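Local coordinates for fibrinogen binding protein (Staphylococcus aureus subsp. aureus Mu50, PDB 3DOA) that probably binds fibrinogen and resembles part of the N-terminal and middle region of NFACT proteins, at residues S202-N207 against D250-K255. Numbering follows the deposited sequence.
Sequences SPLITN and DFYFIK
D250 and L204 meet loosely where the short edge strand 251-252 faces the first turn of helix 203-210: carboxylate oxygen OD1 of D250 lies 4.5 Å from methyl CD1 of L204. The same methyl approaches the backbone at F251, whose carbonyl O is 4.2 Å away. The F251 side chain sets off away from the helix, and its ring meets F7 and F276 edge-to-face.

Y252 carries most of the contact. Its backbone is paired with I239 of the neighbouring strand, while its side chain reaches across to the helix. L204 extends in the reverse direction past it, laying CD1 obliquely against the ring, 3.8 Å from CD1 of Y252. With CG anti to the carbonyl carbon and beside the backbone N (chi1 -81°), the L204 branch runs out toward the strand and brings CD1 to the ring. At the far end of the ring, I205 crosses the tyrosine at roughly a right angle: its CB is 3.4 Å from Y252 OH, and its CD1 touches ring carbon CE2 at 4.1 Å. F253 CD2 lies over one face and L204 CB over the opposite one, both toward the rim, so the ring sits between the residue that follows it in the chain and the helix. I254 closes the row, its CD1 meeting CD1 of I205 at 4.4 Å.

No hydrogen bond joins the two segments. At the helix start S202, the N-cap, accepts a weak bond from I205 N at OG, 3.4 Å apart, and OG is also hydrogen-bonded to D4. The chemistry therefore implies a buried junction of helix and three-stranded sheet that rests mainly on van der Waals packing of L204 and I205 round the tyrosine ring and its hydroxyl, while the polar cap beside it is satisfied by D4.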
ATOM      1  N   SER A 202      -4.448   1.254 -11.031  1.00 57.12           N
ATOM      2  CA  SER A 202      -5.248   0.025 -11.140  1.00 56.29           C
ATOM      3  C   SER A 202      -6.374   0.254 -12.152  1.00 56.32           C
ATOM      4  O   SER A 202      -6.805   1.430 -12.393  1.00 57.11           O
ATOM      5  CB  SER A 202      -5.942  -0.289  -9.826  1.00 55.27           C
ATOM      6  OG  SER A 202      -6.635   0.873  -9.387  1.00 54.15           O
ATOM      7  N   PRO A 203      -6.909  -0.856 -12.683  1.00 55.17           N
ATOM      8  CA  PRO A 203      -8.129  -0.911 -13.418  1.00 54.93           C
ATOM      9  C   PRO A 203      -9.203   0.026 -12.842  1.00 54.44           C
ATOM     10  O   PRO A 203      -9.717   0.900 -13.555  1.00 54.15           O
ATOM     11  CB  PRO A 203      -8.507  -2.359 -13.238  1.00 54.79           C
ATOM     12  CG  PRO A 203      -7.263  -3.031 -13.324  1.00 54.00           C
ATOM     13  CD  PRO A 203      -6.334  -2.199 -12.576  1.00 55.35           C
ATOM     14  N   LEU A 204      -9.476  -0.122 -11.553  1.00 53.91           N
ATOM     15  CA  LEU A 204     -10.463   0.695 -10.895  1.00 54.19           C
ATOM     16  C   LEU A 204     -10.269   2.142 -11.210  1.00 54.22           C
ATOM     17  O   LEU A 204     -11.221   2.811 -11.690  1.00 55.59           O
ATOM     18  CB  LEU A 204     -10.423   0.516  -9.386  1.00 54.64           C
ATOM     19  CG  LEU A 204     -11.146  -0.722  -8.855  1.00 55.67           C
ATOM     20  CD1 LEU A 204     -10.675  -1.231  -7.436  1.00 56.69           C
ATOM     21  CD2 LEU A 204     -12.617  -0.357  -8.868  1.00 56.96           C
ATOM     22  N   ILE A 205      -9.065   2.651 -10.971  1.00 53.53           N
ATOM     23  CA  ILE A 205      -8.881   4.087 -11.120  1.00 53.25           C
ATOM     24  C   ILE A 205      -8.769   4.494 -12.607  1.00 53.04           C
ATOM     25  O   ILE A 205      -9.314   5.544 -13.002  1.00 51.64           O
ATOM     26  CB  ILE A 205      -7.690   4.608 -10.275  1.00 54.03           C
ATOM     27  CG1 ILE A 205      -7.824   6.137 -10.061  1.00 54.55           C
ATOM     28  CG2 ILE A 205      -6.338   4.119 -10.843  1.00 51.62           C
ATOM     29  CD1 ILE A 205      -8.967   6.531  -9.104  1.00 53.78           C
ATOM     30  N   THR A 206      -8.112   3.654 -13.422  1.00 52.57           N
ATOM     31  CA  THR A 206      -8.032   3.942 -14.854  1.00 52.67           C
ATOM     32  C   THR A 206      -9.438   3.993 -15.455  1.00 52.92           C
ATOM     33  O   THR A 206      -9.781   4.952 -16.178  1.00 52.13           O
ATOM     34  CB  THR A 206      -7.125   2.960 -15.641  1.00 51.95           C
ATOM     35  OG1 THR A 206      -7.391   1.624 -15.259  1.00 49.67           O
ATOM     36  CG2 THR A 206      -5.685   3.241 -15.369  1.00 52.05           C
ATOM     37  N   ASN A 207     -10.266   3.005 -15.116  1.00 53.15           N
ATOM     38  CA  ASN A 207     -11.639   3.014 -15.627  1.00 54.24           C
ATOM     39  C   ASN A 207     -12.409   4.212 -15.112  1.00 54.17           C
ATOM     40  O   ASN A 207     -13.053   4.929 -15.858  1.00 53.25           O
ATOM     41  CB  ASN A 207     -12.359   1.674 -15.422  1.00 54.50           C
ATOM     42  CG  ASN A 207     -11.755   0.526 -16.331  1.00 56.95           C
ATOM     43  OD1 ASN A 207     -11.902  -0.649 -16.049  1.00 59.50           O
ATOM     44  ND2 ASN A 207     -11.063   0.900 -17.395  1.00 60.44           N
ATOM     45  N   ASP A 250     -16.053  -5.297  -3.906  1.00 60.84           N
ATOM     46  CA  ASP A 250     -14.924  -4.442  -4.153  1.00 60.75           C
ATOM     47  C   ASP A 250     -14.929  -3.468  -3.021  1.00 60.32           C
ATOM     48  O   ASP A 250     -15.922  -3.394  -2.286  1.00 61.17           O
ATOM     49  CB  ASP A 250     -15.091  -3.669  -5.462  1.00 61.33           C
ATOM     50  CG  ASP A 250     -14.737  -4.497  -6.687  1.00 62.98           C
ATOM     51  OD1 ASP A 250     -13.535  -4.628  -7.002  1.00 66.92           O
ATOM     52  OD2 ASP A 250     -15.660  -4.987  -7.354  1.00 62.18           O
ATOM     53  N   PHE A 251     -13.828  -2.734  -2.885  1.00 59.37           N
ATOM     54  CA  PHE A 251     -13.702  -1.632  -1.937  1.00 58.83           C
ATOM     55  C   PHE A 251     -12.814  -0.586  -2.560  1.00 57.73           C
ATOM     56  O   PHE A 251     -11.986  -0.873  -3.466  1.00 57.53           O
ATOM     57  CB  PHE A 251     -13.057  -2.112  -0.623  1.00 59.11           C
ATOM     58  CG  PHE A 251     -11.625  -2.715  -0.800  1.00 59.95           C
ATOM     59  CD1 PHE A 251     -10.487  -1.902  -0.790  1.00 58.79           C
ATOM     60  CD2 PHE A 251     -11.433  -4.090  -0.964  1.00 60.37           C
ATOM     61  CE1 PHE A 251      -9.225  -2.423  -0.968  1.00 57.67           C
ATOM     62  CE2 PHE A 251     -10.162  -4.603  -1.142  1.00 59.69           C
ATOM     63  CZ  PHE A 251      -9.062  -3.752  -1.161  1.00 58.19           C
ATOM     64  N   TYR A 252     -12.934   0.628  -2.066  1.00 56.75           N
ATOM     65  CA  TYR A 252     -12.003   1.637  -2.499  1.00 56.78           C
ATOM     66  C   TYR A 252     -12.083   2.825  -1.557  1.00 57.82           C
ATOM     67  O   TYR A 252     -12.661   2.730  -0.477  1.00 57.92           O
ATOM     68  CB  TYR A 252     -12.271   1.998  -3.967  1.00 55.88           C
ATOM     69  CG  TYR A 252     -11.047   2.398  -4.762  1.00 56.06           C
ATOM     70  CD1 TYR A 252      -9.966   1.512  -4.977  1.00 55.18           C
ATOM     71  CD2 TYR A 252     -10.953   3.668  -5.291  1.00 55.08           C
ATOM     72  CE1 TYR A 252      -8.836   1.906  -5.725  1.00 52.73           C
ATOM     73  CE2 TYR A 252      -9.823   4.063  -5.991  1.00 55.93           C
ATOM     74  CZ  TYR A 252      -8.783   3.184  -6.216  1.00 53.97           C
ATOM     75  OH  TYR A 252      -7.743   3.682  -6.958  1.00 53.82           O
ATOM     76  N   PHE A 253     -11.478   3.933  -1.933  1.00 59.19           N
ATOM     77  CA  PHE A 253     -11.452   5.059  -1.049  1.00 61.04           C
ATOM     78  C   PHE A 253     -12.193   6.276  -1.538  1.00 63.18           C
ATOM     79  O   PHE A 253     -12.247   7.287  -0.800  1.00 64.05           O
ATOM     80  CB  PHE A 253     -10.028   5.423  -0.759  1.00 60.09           C
ATOM     81  CG  PHE A 253      -9.311   5.999  -1.888  1.00 58.42           C
ATOM     82  CD1 PHE A 253      -9.193   7.354  -2.010  1.00 57.78           C
ATOM     83  CD2 PHE A 253      -8.691   5.188  -2.804  1.00 58.84           C
ATOM     84  CE1 PHE A 253      -8.500   7.900  -3.052  1.00 57.95           C
ATOM     85  CE2 PHE A 253      -8.005   5.724  -3.847  1.00 58.52           C
ATOM     86  CZ  PHE A 253      -7.910   7.089  -3.969  1.00 58.46           C
ATOM     87  N   ILE A 254     -12.801   6.171  -2.709  1.00 64.65           N
ATOM     88  CA  ILE A 254     -13.767   7.132  -3.182  1.00 65.00           C
ATOM     89  C   ILE A 254     -14.897   6.395  -3.872  1.00 66.83           C
ATOM     90  O   ILE A 254     -14.792   5.209  -4.089  1.00 66.77           O
ATOM     91  CB  ILE A 254     -13.153   8.118  -4.123  1.00 64.83           C
ATOM     92  CG1 ILE A 254     -12.585   7.407  -5.323  1.00 65.22           C
ATOM     93  CG2 ILE A 254     -12.074   8.864  -3.446  1.00 61.98           C
ATOM     94  CD1 ILE A 254     -11.690   8.269  -6.085  1.00 64.94           C
ATOM     95  N   LYS A 255     -15.986   7.092  -4.190  1.00 68.08           N
ATOM     96  CA  LYS A 255     -17.130   6.477  -4.864  1.00 68.59           C
ATOM     97  C   LYS A 255     -17.013   6.547  -6.367  1.00 68.61           C
ATOM     98  O   LYS A 255     -16.787   7.597  -6.917  1.00 68.72           O
ATOM     99  CB  LYS A 255     -18.425   7.149  -4.445  1.00 69.48           C
ATOM    100  CG  LYS A 255     -18.272   8.586  -4.001  1.00 71.38           C
ATOM    101  CD  LYS A 255     -19.308   8.960  -2.936  1.00 70.14           C
ATOM    102  CE  LYS A 255     -20.588   9.553  -3.525  1.00 71.36           C
ATOM    103  NZ  LYS A 255     -20.929  10.864  -2.909  1.00 71.32           N
TER